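Local structure of extracellular protein containing a SCP domain (Bacillus anthracis, 4IFA) at residues V83-L88 with I224-N229; Q167-H172 with A301-L306; G179-D184 with L189-Y194; P268-L273 with L277-V282. The protein is of unknown function but is an extracellular SCP-domain protein, possibly involved in virulence and of interest as a vaccine candidate. All blocks are in the same frame, centred on the assembly; numbering follows the deposited sequence. Where two conformers were deposited one is given.

Contact 1 of 4, residues V83-L88 with I224-N229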
loop_
_atom_site.group_PDB
_atom_site.type_symbol
_atom_site.label_atom_id
_atom_site.label_comp_id
_atom_site.label_asym_id
_atom_site.label_seq_id
_atom_site.Cartn_x
_atom_site.Cartn_y
_atom_site.Cartn_z
ATOM N N VAL A 83 6.244 -4.150 10.279
ATOM C CA VAL A 83 5.331 -3.012 10.228
ATOM C C VAL A 83 5.438 -2.165 11.485
ATOM O O VAL A 83 5.293 -2.666 12.592
ATOM C CB VAL A 83 3.885 -3.524 10.132
ATOM C CG1 VAL A 83 2.893 -2.386 10.052
ATOM C CG2 VAL A 83 3.742 -4.396 8.888
ATOM N N TYR A 84 5.652 -0.867 11.298
ATOM C CA TYR A 84 5.714 0.138 12.353
ATOM C C TYR A 84 4.495 1.058 12.209
ATOM O O TYR A 84 4.571 2.105 11.571
ATOM C CB TYR A 84 7.027 0.933 12.244
ATOM C CG TYR A 84 8.233 0.059 12.505
ATOM C CD1 TYR A 84 8.806 -0.025 13.762
ATOM C CD2 TYR A 84 8.793 -0.715 11.478
ATOM C CE1 TYR A 84 9.903 -0.867 14.020
ATOM C CE2 TYR A 84 9.872 -1.559 11.715
ATOM C CZ TYR A 84 10.447 -1.608 12.966
ATOM O OH TYR A 84 11.526 -2.447 13.189
ATOM N N ASN A 85 3.396 0.632 12.819
ATOM C CA ASN A 85 2.105 1.336 12.647
ATOM C C ASN A 85 1.540 1.946 13.913
ATOM O O ASN A 85 0.414 2.416 13.882
ATOM C CB ASN A 85 1.051 0.358 12.096
ATOM C CG ASN A 85 0.685 -0.717 13.093
ATOM O OD1 ASN A 85 1.441 -0.961 14.028
ATOM N ND2 ASN A 85 -0.459 -1.378 12.920
ATOM N N GLN A 86 2.282 1.999 14.997
ATOM C CA GLN A 86 1.666 2.498 16.246
ATOM C C GLN A 86 1.468 4.014 16.308
ATOM O O GLN A 86 0.694 4.514 17.135
ATOM C CB GLN A 86 2.352 1.908 17.482
ATOM C CG GLN A 86 2.219 0.354 17.571
ATOM C CD GLN A 86 0.764 -0.174 17.664
ATOM O OE1 GLN A 86 0.037 0.137 18.619
ATOM N NE2 GLN A 86 0.354 -1.001 16.689
ATOM N N ASP A 87 2.137 4.735 15.415
ATOM C CA ASP A 87 1.968 6.163 15.290
ATOM C C ASP A 87 1.727 6.412 13.820
ATOM O O ASP A 87 2.652 6.323 12.986
ATOM C CB ASP A 87 3.223 6.896 15.773
ATOM C CG ASP A 87 3.122 8.409 15.635
ATOM O OD1 ASP A 87 2.232 8.941 14.933
ATOM O OD2 ASP A 87 3.982 9.074 16.280
ATOM N N LEU A 88 0.495 6.797 13.476
ATOM C CA LEU A 88 0.153 6.997 12.061
ATOM C C LEU A 88 0.983 8.080 11.372
ATOM O O LEU A 88 1.206 7.976 10.167
ATOM C CB LEU A 88 -1.354 7.213 11.830
ATOM C CG LEU A 88 -2.253 5.987 12.099
ATOM C CD1 LEU A 88 -3.676 6.316 11.628
ATOM C CD2 LEU A 88 -1.754 4.631 11.483
ATOM N N ILE A 224 -4.127 -2.486 4.402
ATOM C CA ILE A 224 -5.152 -1.649 3.795
ATOM C C ILE A 224 -5.906 -0.894 4.884
ATOM O O ILE A 224 -6.253 0.288 4.704
ATOM C CB ILE A 224 -6.120 -2.476 2.894
ATOM C CG1 ILE A 224 -5.400 -2.889 1.617
ATOM C CG2 ILE A 224 -7.411 -1.667 2.576
ATOM C CD1 ILE A 224 -6.156 -3.976 0.794
ATOM N N PHE A 225 -6.291 -1.563 5.953
ATOM C CA PHE A 225 -6.982 -0.894 7.056
ATOM C C PHE A 225 -6.233 0.303 7.627
ATOM O O PHE A 225 -6.751 1.427 7.661
ATOM C CB PHE A 225 -7.350 -1.899 8.143
ATOM C CG PHE A 225 -7.941 -1.281 9.355
ATOM C CD1 PHE A 225 -9.293 -0.885 9.388
ATOM C CD2 PHE A 225 -7.178 -1.061 10.482
ATOM C CE1 PHE A 225 -9.837 -0.288 10.526
ATOM C CE2 PHE A 225 -7.734 -0.466 11.613
ATOM C CZ PHE A 225 -9.064 -0.092 11.632
ATOM N N ASP A 226 -5.005 0.081 8.039
ATOM C CA ASP A 226 -4.222 1.170 8.617
ATOM C C ASP A 226 -3.980 2.300 7.614
ATOM O O ASP A 226 -4.048 3.482 7.977
ATOM C CB ASP A 226 -2.873 0.653 9.105
ATOM C CG ASP A 226 -2.960 -0.164 10.348
ATOM O OD1 ASP A 226 -3.883 0.025 11.159
ATOM O OD2 ASP A 226 -2.039 -1.008 10.588
ATOM N N LEU A 227 -3.681 1.956 6.359
ATOM C CA LEU A 227 -3.365 2.968 5.372
ATOM C C LEU A 227 -4.631 3.729 4.976
ATOM O O LEU A 227 -4.547 4.875 4.564
ATOM C CB LEU A 227 -2.644 2.309 4.181
ATOM C CG LEU A 227 -1.287 1.704 4.501
ATOM C CD1 LEU A 227 -0.802 0.868 3.287
ATOM C CD2 LEU A 227 -0.315 2.842 4.818
ATOM N N THR A 228 -5.799 3.093 5.107
ATOM C CA THR A 228 -7.080 3.809 4.876
ATOM C C THR A 228 -7.230 4.851 5.997
ATOM O O THR A 228 -7.680 5.952 5.717
ATOM C CB THR A 228 -8.292 2.854 4.837
ATOM O OG1 THR A 228 -8.165 2.034 3.656
ATOM C CG2 THR A 228 -9.600 3.608 4.695
ATOM N N ASN A 229 -6.884 4.514 7.232
ATOM C CA ASN A 229 -6.980 5.471 8.323
ATOM C C ASN A 229 -5.972 6.627 8.151
ATOM O O ASN A 229 -6.260 7.748 8.556
ATOM C CB ASN A 229 -6.928 4.824 9.685
ATOM C CG ASN A 229 -8.257 4.236 10.084
ATOM O OD1 ASN A 229 -9.291 4.779 9.703
ATOM N ND2 ASN A 229 -8.250 3.154 10.858
#
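The polar part of the contact is one hydrogen bond, from Asn85 ND2 to Asp226 OD2. It is 2.8 Å long, with an N-H...O angle of 170°, so the bond is nearly straight. The acceptor lies almost in the amide plane of Asn85, yet the amide meets OD2 on its syn side but well out of the carboxylate plane; the two flat groups are turned 61° against each other. Asn85 adopts the less common rotamer with CG between the backbone N and C (chi1 68°), which sends the amide across to the helix. Its other end is held too: Gln86 NE2 donates to Asn85 OD1 at 2.9 Å, from above the carbonyl plane, and Ser70 OG also bonds to OD1.

The apolar part is looser. Leu88 reaches the same helix about one turn further on, where its CD1 lies 4.1 Å from Asn229 CB and its CD2 4.3 Å from the backbone oxygen Asp226 O. The amide oxygen of Asn229 is taken up by Leu240 N, just before strand 241-242.

The contact joins the loop leaving strand 80-84, in the CAP-associated N-terminal region, to helix 210-234 of the SCP region. Asp226 also has a long, weak ion pair to Arg71 NH2 and a weak bond from Gln222 NE2. The buried carboxylate thus takes a short, straight bond from a neutral amide, with the arginine more distant, so its charge is probably only partly balanced here.

Contact 2 of 4, residues Q167-H172 with A301-L306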
loop_
_atom_site.group_PDB
_atom_site.type_symbol
_atom_site.label_atom_id
_atom_site.label_comp_id
_atom_site.label_asym_id
_atom_site.label_seq_id
_atom_site.Cartn_x
_atom_site.Cartn_y
_atom_site.Cartn_z
ATOM N N GLN A 167 9.441 4.311 -5.849
ATOM C CA GLN A 167 8.148 4.467 -6.517
ATOM C C GLN A 167 7.410 5.537 -5.713
ATOM O O GLN A 167 7.182 5.383 -4.510
ATOM C CB GLN A 167 7.372 3.154 -6.492
ATOM C CG GLN A 167 6.047 3.090 -7.250
ATOM C CD GLN A 167 5.439 1.666 -7.209
ATOM O OE1 GLN A 167 5.732 0.863 -6.319
ATOM N NE2 GLN A 167 4.551 1.390 -8.147
ATOM N N LEU A 168 7.008 6.598 -6.394
ATOM C CA LEU A 168 6.433 7.789 -5.749
ATOM C C LEU A 168 4.936 7.784 -5.966
ATOM O O LEU A 168 4.464 8.086 -7.056
ATOM C CB LEU A 168 7.081 9.062 -6.304
ATOM C CG LEU A 168 8.617 9.122 -6.281
ATOM C CD1 LEU A 168 9.097 10.417 -6.968
ATOM C CD2 LEU A 168 9.143 9.043 -4.872
ATOM N N TYR A 169 4.185 7.455 -4.915
ATOM C CA TYR A 169 2.741 7.350 -5.029
ATOM C C TYR A 169 2.089 8.709 -4.799
ATOM O O TYR A 169 2.258 9.334 -3.746
ATOM C CB TYR A 169 2.187 6.336 -4.035
ATOM C CG TYR A 169 2.353 4.874 -4.394
ATOM C CD1 TYR A 169 1.637 4.317 -5.448
ATOM C CD2 TYR A 169 3.151 4.014 -3.633
ATOM C CE1 TYR A 169 1.716 2.989 -5.764
ATOM C CE2 TYR A 169 3.214 2.664 -3.936
ATOM C CZ TYR A 169 2.508 2.167 -4.992
ATOM O OH TYR A 169 2.488 0.810 -5.288
ATOM N N PHE A 170 1.320 9.148 -5.795
ATOM C CA PHE A 170 0.579 10.413 -5.736
ATOM C C PHE A 170 -0.934 10.183 -5.665
ATOM O O PHE A 170 -1.448 9.193 -6.177
ATOM C CB PHE A 170 0.854 11.246 -6.982
ATOM C CG PHE A 170 2.195 11.876 -6.995
ATOM C CD1 PHE A 170 2.388 13.129 -6.435
ATOM C CD2 PHE A 170 3.291 11.203 -7.504
ATOM C CE1 PHE A 170 3.677 13.710 -6.392
ATOM C CE2 PHE A 170 4.547 11.769 -7.467
ATOM C CZ PHE A 170 4.740 13.007 -6.906
ATOM N N ASP A 171 -1.605 11.146 -5.051
ATOM C CA ASP A 171 -3.029 11.347 -5.195
ATOM C C ASP A 171 -3.139 12.335 -6.352
ATOM O O ASP A 171 -2.790 13.507 -6.195
ATOM C CB ASP A 171 -3.568 11.953 -3.897
ATOM C CG ASP A 171 -5.039 12.273 -3.980
ATOM O OD1 ASP A 171 -5.545 12.601 -5.082
ATOM O OD2 ASP A 171 -5.726 12.129 -2.938
ATOM N N HIS A 172 -3.542 11.861 -7.524
ATOM C CA HIS A 172 -3.560 12.745 -8.719
ATOM C C HIS A 172 -4.636 13.783 -8.640
ATOM O O HIS A 172 -4.622 14.747 -9.431
ATOM C CB HIS A 172 -3.670 11.988 -10.048
ATOM C CG HIS A 172 -5.065 11.661 -10.467
ATOM N ND1 HIS A 172 -5.746 10.554 -10.007
ATOM C CD2 HIS A 172 -5.897 12.276 -11.344
ATOM C CE1 HIS A 172 -6.944 10.516 -10.563
ATOM N NE2 HIS A 172 -7.061 11.547 -11.392
ATOM N N ALA A 301 -3.287 -1.771 -4.316
ATOM C CA ALA A 301 -4.752 -1.714 -4.480
ATOM C C ALA A 301 -5.329 -0.452 -3.903
ATOM O O ALA A 301 -6.160 0.204 -4.535
ATOM C CB ALA A 301 -5.446 -2.921 -3.825
ATOM N N LEU A 302 -4.912 -0.087 -2.703
ATOM C CA LEU A 302 -5.452 1.114 -2.049
ATOM C C LEU A 302 -5.120 2.395 -2.865
ATOM O O LEU A 302 -5.950 3.334 -2.967
ATOM C CB LEU A 302 -4.940 1.226 -0.609
ATOM C CG LEU A 302 -5.395 2.433 0.178
ATOM C CD1 LEU A 302 -6.907 2.458 0.298
ATOM C CD2 LEU A 302 -4.750 2.354 1.558
ATOM N N GLN A 303 -3.928 2.459 -3.456
ATOM C CA GLN A 303 -3.557 3.617 -4.267
ATOM C C GLN A 303 -4.402 3.676 -5.537
ATOM O O GLN A 303 -4.676 4.760 -6.058
ATOM C CB GLN A 303 -2.059 3.660 -4.545
ATOM C CG GLN A 303 -1.273 4.056 -3.311
ATOM C CD GLN A 303 -1.641 5.446 -2.839
ATOM O OE1 GLN A 303 -2.048 5.658 -1.683
ATOM N NE2 GLN A 303 -1.520 6.410 -3.733
ATOM N N GLY A 304 -4.823 2.518 -6.034
ATOM C CA GLY A 304 -5.755 2.470 -7.164
ATOM C C GLY A 304 -7.104 3.032 -6.743
ATOM O O GLY A 304 -7.736 3.829 -7.477
ATOM N N TRP A 305 -7.581 2.672 -5.555
ATOM C CA TRP A 305 -8.854 3.195 -5.048
ATOM C C TRP A 305 -8.817 4.704 -4.807
ATOM O O TRP A 305 -9.743 5.451 -5.152
ATOM C CB TRP A 305 -9.308 2.485 -3.777
ATOM C CG TRP A 305 -9.663 1.048 -3.982
ATOM C CD1 TRP A 305 -10.315 0.524 -5.068
ATOM C CD2 TRP A 305 -9.501 -0.042 -3.048
ATOM N NE1 TRP A 305 -10.532 -0.820 -4.887
ATOM C CE2 TRP A 305 -10.040 -1.196 -3.665
ATOM C CE3 TRP A 305 -8.922 -0.169 -1.790
ATOM C CZ2 TRP A 305 -10.012 -2.441 -3.027
ATOM C CZ3 TRP A 305 -8.868 -1.397 -1.197
ATOM C CH2 TRP A 305 -9.440 -2.503 -1.799
ATOM N N LEU A 306 -7.734 5.189 -4.219
ATOM C CA LEU A 306 -7.583 6.640 -3.943
ATOM C C LEU A 306 -7.667 7.446 -5.217
ATOM O O LEU A 306 -8.214 8.563 -5.238
ATOM C CB LEU A 306 -6.236 6.903 -3.274
ATOM C CG LEU A 306 -5.936 8.318 -2.790
ATOM C CD1 LEU A 306 -6.883 8.700 -1.665
ATOM C CD2 LEU A 306 -4.461 8.455 -2.384
HETATM O O HOH W 1 -0.921 6.067 -6.760
#
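Gln303 lays its aliphatic chain over one face of the Tyr169 ring. Its CG is 4.0 Å from the ring centroid and 25° off the normal, a CH-pi contact displaced toward CD1, which it approaches to 3.6 Å. A bend at chi2 (-62°) turns the amide from the ring toward the strand backbone, where a water accepts from Gln303 NE2 (3.1 Å) and lies 3.2 Å from Phe170 O, an oxygen that also accepts from Asn307 ND2. One turn along, Leu306 meets Asp171 nearly at right angles, its CG 3.8 Å from Asp171 OD2.

Further out, Gln167 CG lies over the opposite face of Tyr169, whose hydroxyl bonds Arg181 NH2. Asp171 OD2 forms a salt bridge with Arg312, while OD1 accepts from Phe173 N and Thr174 N. The axes of these two short segments come within 8.9 Å, their N-to-C directions 29° apart, packing the N-terminal sheet against an SCP-region helix. The direct touches are van der Waals, with no hydrogen bond across; Tyr169 OH and both Asp171 carboxylate oxygens find partners outside the two segments.

Contact 3 of 4, residues G179-D184 with L189-Y194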
loop_
_atom_site.group_PDB
_atom_site.type_symbol
_atom_site.label_atom_id
_atom_site.label_comp_id
_atom_site.label_asym_id
_atom_site.label_seq_id
_atom_site.Cartn_x
_atom_site.Cartn_y
_atom_site.Cartn_z
ATOM N N GLY A 179 2.840 8.573 -0.659
ATOM C CA GLY A 179 3.646 7.421 -0.177
ATOM C C GLY A 179 4.870 7.228 -1.012
ATOM O O GLY A 179 4.941 7.737 -2.136
ATOM N N VAL A 180 5.868 6.515 -0.448
ATOM C CA VAL A 180 7.091 6.218 -1.195
ATOM C C VAL A 180 7.402 4.740 -0.946
ATOM O O VAL A 180 7.512 4.316 0.205
ATOM C CB VAL A 180 8.290 7.063 -0.728
ATOM C CG1 VAL A 180 9.556 6.674 -1.473
ATOM C CG2 VAL A 180 7.996 8.577 -0.936
ATOM N N ARG A 181 7.544 3.979 -2.038
ATOM C CA ARG A 181 7.963 2.581 -1.962
ATOM C C ARG A 181 9.370 2.448 -2.494
ATOM O O ARG A 181 9.584 2.518 -3.683
ATOM C CB ARG A 181 6.995 1.641 -2.716
ATOM C CG ARG A 181 7.298 0.178 -2.490
ATOM C CD ARG A 181 6.716 -0.683 -3.591
ATOM N NE ARG A 181 5.256 -0.673 -3.724
ATOM C CZ ARG A 181 4.399 -1.540 -3.186
ATOM N NH1 ARG A 181 4.789 -2.473 -2.363
ATOM N NH2 ARG A 181 3.102 -1.438 -3.463
ATOM N N TYR A 182 10.342 2.196 -1.608
ATOM C CA TYR A 182 11.701 1.969 -2.002
ATOM C C TYR A 182 11.857 0.481 -2.313
ATOM O O TYR A 182 11.292 -0.344 -1.598
ATOM C CB TYR A 182 12.659 2.290 -0.864
ATOM C CG TYR A 182 12.631 3.757 -0.458
ATOM C CD1 TYR A 182 13.101 4.732 -1.312
ATOM C CD2 TYR A 182 12.187 4.155 0.799
ATOM C CE1 TYR A 182 13.089 6.087 -0.949
ATOM C CE2 TYR A 182 12.199 5.470 1.179
ATOM C CZ TYR A 182 12.666 6.441 0.325
ATOM O OH TYR A 182 12.660 7.765 0.723
HETATM N N MSE A 183 12.575 0.182 -3.387
HETATM C CA MSE A 183 12.821 -1.210 -3.782
HETATM C C MSE A 183 14.190 -1.403 -4.351
HETATM O O MSE A 183 14.654 -0.561 -5.107
HETATM C CB MSE A 183 11.838 -1.598 -4.889
HETATM C CG MSE A 183 10.379 -1.593 -4.496
HETATM SE SE MSE A 183 9.178 -2.008 -6.045
HETATM C CE MSE A 183 9.222 -0.251 -6.807
ATOM N N ASP A 184 14.850 -2.507 -4.002
ATOM C CA ASP A 184 16.091 -2.886 -4.675
ATOM C C ASP A 184 15.703 -3.480 -6.060
ATOM O O ASP A 184 14.509 -3.633 -6.382
ATOM C CB ASP A 184 16.980 -3.823 -3.800
ATOM C CG ASP A 184 16.350 -5.175 -3.493
ATOM O OD1 ASP A 184 15.245 -5.511 -3.980
ATOM O OD2 ASP A 184 16.994 -5.934 -2.731
ATOM N N LEU A 189 11.612 -6.122 -9.923
ATOM C CA LEU A 189 11.308 -7.136 -10.941
ATOM C C LEU A 189 10.188 -8.107 -10.509
ATOM O O LEU A 189 9.405 -8.540 -11.336
ATOM C CB LEU A 189 12.588 -7.862 -11.343
ATOM C CG LEU A 189 13.601 -6.931 -12.033
ATOM C CD1 LEU A 189 14.936 -7.597 -12.209
ATOM C CD2 LEU A 189 13.072 -6.431 -13.378
ATOM N N ARG A 190 10.127 -8.445 -9.225
ATOM C CA ARG A 190 9.075 -9.317 -8.653
ATOM C C ARG A 190 7.685 -8.645 -8.616
ATOM O O ARG A 190 6.679 -9.244 -9.029
ATOM C CB ARG A 190 9.474 -9.660 -7.211
ATOM C CG ARG A 190 10.818 -10.378 -7.123
ATOM C CD ARG A 190 10.703 -11.845 -7.154
ATOM N NE ARG A 190 10.778 -12.428 -5.814
ATOM C CZ ARG A 190 11.912 -12.836 -5.230
ATOM N NH1 ARG A 190 11.876 -13.379 -4.015
ATOM N NH2 ARG A 190 13.088 -12.717 -5.847
ATOM N N GLN A 191 7.662 -7.409 -8.100
ATOM C CA GLN A 191 6.449 -6.560 -7.986
ATOM C C GLN A 191 5.839 -6.268 -9.358
ATOM O O GLN A 191 4.620 -6.295 -9.525
ATOM C CB GLN A 191 6.772 -5.198 -7.314
ATOM C CG GLN A 191 6.818 -5.107 -5.742
ATOM C CD GLN A 191 5.467 -4.792 -5.068
ATOM O OE1 GLN A 191 4.670 -3.975 -5.557
ATOM N NE2 GLN A 191 5.228 -5.416 -3.918
ATOM N N ARG A 192 6.698 -5.965 -10.333
ATOM C CA ARG A 192 6.260 -5.582 -11.706
ATOM C C ARG A 192 5.135 -4.548 -11.713
ATOM O O ARG A 192 4.026 -4.819 -12.138
ATOM C CB ARG A 192 5.823 -6.812 -12.513
ATOM C CG ARG A 192 6.908 -7.842 -12.647
ATOM C CD ARG A 192 6.595 -8.874 -13.727
ATOM N NE ARG A 192 7.636 -9.905 -13.828
ATOM C CZ ARG A 192 7.731 -10.796 -14.816
ATOM N NH1 ARG A 192 6.858 -10.801 -15.824
ATOM N NH2 ARG A 192 8.713 -11.695 -14.809
ATOM N N PRO A 193 5.424 -3.332 -11.250
ATOM C CA PRO A 193 4.340 -2.353 -11.164
ATOM C C PRO A 193 3.814 -1.824 -12.489
ATOM O O PRO A 193 2.732 -1.233 -12.511
ATOM C CB PRO A 193 4.952 -1.201 -10.380
ATOM C CG PRO A 193 6.330 -1.521 -10.161
ATOM C CD PRO A 193 6.661 -2.877 -10.602
ATOM N N TYR A 194 4.574 -2.019 -13.569
ATOM C CA TYR A 194 4.215 -1.520 -14.886
ATOM C C TYR A 194 4.426 -2.626 -15.932
ATOM O O TYR A 194 4.986 -3.682 -15.628
ATOM C CB TYR A 194 5.122 -0.342 -15.265
ATOM C CG TYR A 194 5.499 0.578 -14.110
ATOM C CD1 TYR A 194 4.561 1.434 -13.523
ATOM C CD2 TYR A 194 6.798 0.608 -13.625
ATOM C CE1 TYR A 194 4.909 2.273 -12.458
ATOM C CE2 TYR A 194 7.165 1.470 -12.567
ATOM C CZ TYR A 194 6.227 2.281 -11.995
ATOM O OH TYR A 194 6.643 3.101 -10.964
#
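Strand 176-183 and the end of helix 185-191, consecutive elements of the CAP-associated N-terminal region, close on each other through a buried contact of a glutamine amide oxygen over an arginine guanidinium. Gln191 OE1 sits over the centre of the Arg181 guanidinium, 3.4 Å from its CZ, with the planes 37° apart. This is packing over a face: Arg181 NH1 and Gln191 NE2, 3.4 Å apart, are both donors and share no hydrogen bond. Arg181 starts extended and bends at chi3 (-63°), which turns the face of its guanidinium to the Gln191 amide. Beside it, the selenium of selenomethionine Met183 rests 3.9 Å from Gln191 CG, the two side chains crossing at about a right angle.

Both polar heads turn to residues just before helix 298-306. Asp297 OD2 forms a salt bridge with Arg181 NH1 and accepts a hydrogen bond from Gln191 NE2, while Ser296 OG bonds Gln191 OE1. Asp297 thus reconciles the two facing donors, and its negative charge probably offsets the burial of the arginine.

Contact 4 of 4, residues P268-L273 with L277-V282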
loop_
_atom_site.group_PDB
_atom_site.type_symbol
_atom_site.label_atom_id
_atom_site.label_comp_id
_atom_site.label_asym_id
_atom_site.label_seq_id
_atom_site.Cartn_x
_atom_site.Cartn_y
_atom_site.Cartn_z
ATOM N N PRO A 268 -23.363 -13.318 -8.743
ATOM C CA PRO A 268 -24.404 -14.023 -9.471
ATOM C C PRO A 268 -25.164 -15.007 -8.575
ATOM O O PRO A 268 -26.370 -15.225 -8.791
ATOM C CB PRO A 268 -23.621 -14.740 -10.592
ATOM C CG PRO A 268 -22.432 -13.869 -10.825
ATOM C CD PRO A 268 -22.072 -13.369 -9.456
ATOM N N THR A 269 -24.488 -15.609 -7.592
ATOM C CA THR A 269 -25.142 -16.603 -6.712
ATOM C C THR A 269 -25.443 -16.155 -5.270
ATOM O O THR A 269 -26.356 -16.699 -4.627
ATOM C CB THR A 269 -24.290 -17.873 -6.583
ATOM O OG1 THR A 269 -23.030 -17.576 -5.976
ATOM C CG2 THR A 269 -24.080 -18.531 -7.968
ATOM N N LEU A 270 -24.708 -15.174 -4.761
ATOM C CA LEU A 270 -24.842 -14.741 -3.360
ATOM C C LEU A 270 -25.401 -13.336 -3.128
ATOM O O LEU A 270 -25.499 -12.891 -1.971
ATOM C CB LEU A 270 -23.517 -14.922 -2.633
ATOM C CG LEU A 270 -23.073 -16.383 -2.523
ATOM C CD1 LEU A 270 -21.558 -16.530 -2.302
ATOM C CD2 LEU A 270 -23.864 -17.151 -1.473
ATOM N N GLY A 271 -25.761 -12.642 -4.203
ATOM C CA GLY A 271 -26.446 -11.357 -4.126
ATOM C C GLY A 271 -25.633 -10.081 -3.993
ATOM O O GLY A 271 -24.468 -10.024 -4.373
ATOM N N THR A 272 -26.285 -9.044 -3.467
ATOM C CA THR A 272 -25.759 -7.719 -3.305
ATOM C C THR A 272 -24.928 -7.613 -2.045
ATOM O O THR A 272 -24.857 -8.541 -1.215
ATOM C CB THR A 272 -26.932 -6.713 -3.128
ATOM O OG1 THR A 272 -27.675 -7.077 -1.954
ATOM C CG2 THR A 272 -27.905 -6.755 -4.358
ATOM N N LEU A 273 -24.229 -6.494 -1.930
ATOM C CA LEU A 273 -23.484 -6.194 -0.683
ATOM C C LEU A 273 -24.404 -6.378 0.561
ATOM O O LEU A 273 -24.055 -7.027 1.536
ATOM C CB LEU A 273 -22.903 -4.776 -0.739
ATOM C CG LEU A 273 -22.234 -4.327 0.554
ATOM C CD1 LEU A 273 -21.012 -5.164 0.910
ATOM C CD2 LEU A 273 -21.914 -2.828 0.393
ATOM N N LEU A 277 -23.780 -8.960 3.757
ATOM C CA LEU A 277 -23.594 -8.463 5.140
ATOM C C LEU A 277 -24.633 -9.087 6.079
ATOM O O LEU A 277 -24.294 -9.567 7.165
ATOM C CB LEU A 277 -23.621 -6.929 5.186
ATOM C CG LEU A 277 -22.390 -6.245 4.569
ATOM C CD1 LEU A 277 -22.719 -4.767 4.361
ATOM C CD2 LEU A 277 -21.134 -6.458 5.422
ATOM N N GLN A 278 -25.878 -9.103 5.641
ATOM C CA GLN A 278 -26.946 -9.763 6.380
ATOM C C GLN A 278 -26.604 -11.246 6.645
ATOM O O GLN A 278 -26.824 -11.765 7.745
ATOM C CB GLN A 278 -28.254 -9.660 5.595
ATOM C CG GLN A 278 -29.466 -10.253 6.316
ATOM C CD GLN A 278 -30.727 -10.255 5.461
ATOM O OE1 GLN A 278 -30.684 -10.549 4.249
ATOM N NE2 GLN A 278 -31.867 -9.990 6.095
ATOM N N ARG A 279 -26.127 -11.953 5.615
ATOM C CA ARG A 279 -25.745 -13.358 5.769
ATOM C C ARG A 279 -24.629 -13.565 6.802
ATOM O O ARG A 279 -24.608 -14.583 7.502
ATOM C CB ARG A 279 -25.349 -13.935 4.394
ATOM C CG ARG A 279 -25.155 -15.429 4.349
ATOM C CD ARG A 279 -24.903 -15.921 2.927
ATOM N NE ARG A 279 -26.030 -15.675 2.014
ATOM C CZ ARG A 279 -26.053 -14.828 0.980
ATOM N NH1 ARG A 279 -25.005 -14.110 0.635
ATOM N NH2 ARG A 279 -27.159 -14.689 0.261
ATOM N N GLY A 280 -23.722 -12.584 6.903
ATOM C CA GLY A 280 -22.610 -12.618 7.858
ATOM C C GLY A 280 -22.962 -12.061 9.228
ATOM O O GLY A 280 -22.080 -11.885 10.056
ATOM N N LYS A 281 -24.243 -11.795 9.446
ATOM C CA LYS A 281 -24.787 -11.286 10.712
ATOM C C LYS A 281 -24.376 -9.850 11.046
ATOM O O LYS A 281 -24.377 -9.448 12.223
ATOM C CB LYS A 281 -24.465 -12.235 11.888
ATOM C CG LYS A 281 -24.839 -13.697 11.666
ATOM C CD LYS A 281 -26.322 -13.880 11.328
ATOM C CE LYS A 281 -26.810 -15.334 11.507
ATOM N NZ LYS A 281 -26.082 -16.321 10.644
ATOM N N VAL A 282 -24.080 -9.064 10.017
ATOM C CA VAL A 282 -23.699 -7.669 10.212
ATOM C C VAL A 282 -24.898 -6.734 10.043
ATOM O O VAL A 282 -25.438 -6.590 8.940
ATOM C CB VAL A 282 -22.612 -7.239 9.203
ATOM C CG1 VAL A 282 -22.176 -5.794 9.460
ATOM C CG2 VAL A 282 -21.434 -8.174 9.308
#
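The Arg279 guanidinium is met by Leu270 in two ways: the backbone oxygen Leu270 O comes to its edge, in plane, while Leu270 CD2 lies over one face, offset toward the rim and 3.9 Å from Arg279 NH1. The main bond runs from Arg279 NH1 to Leu270 O, 2.9 Å long with an N-H...O angle of 157°. It falls in the carbonyl plane on a lone pair. Arg279 NH2 adds a weak second bond to the same oxygen at 3.3 Å, so the carbonyl is held in a fork. The arginine leaves the helix extended and turns at chi3 (-63°), which turns the edge of the planar head to the carbonyl of Leu270.

Between these segments the chain forms the short helix 273-279 of the SCP region. Thr272 is its N-cap, OG1 accepting from Asp275 N, and a Schellman motif ends it: Val282 N bonds Leu277 O, Lys281 N bonds Gln278 O, and Lys281 has positive phi. Within its first turn Leu277 N donates to Leu273 O at 3.0 Å. The two side chains also pack together, Leu273 CG lying 3.9 Å from Leu277 CD1. Both leucines touch Ala287 of strand 286-293 and Asn335 of strand 331-338, Leu277 being the buried one, whereas Leu270 and Arg279 remain at the exposed surface.

Overall arrangement
Contacts 1 and 2 both join the N-terminal seven-stranded sheet or its loops to SCP-region helices, and they touch where Leu227 and Thr228 pack on Leu302. Contact 3 belongs to the same sheet: its strand 176-183 neighbours strand 164-171 of contact 2, with Gln167 N 2.8 Å from Arg181 O. Contacts 2 and 3 are buried, and their polar heads turn to water or to partners beyond the two segments; contact 1, partly buried, uses a direct amide-carboxylate bond. Contact 4 stands apart, its centre about 36 Å from that of contact 3. There a local helix is tied to its preceding loop by an exposed arginine on a backbone carbonyl.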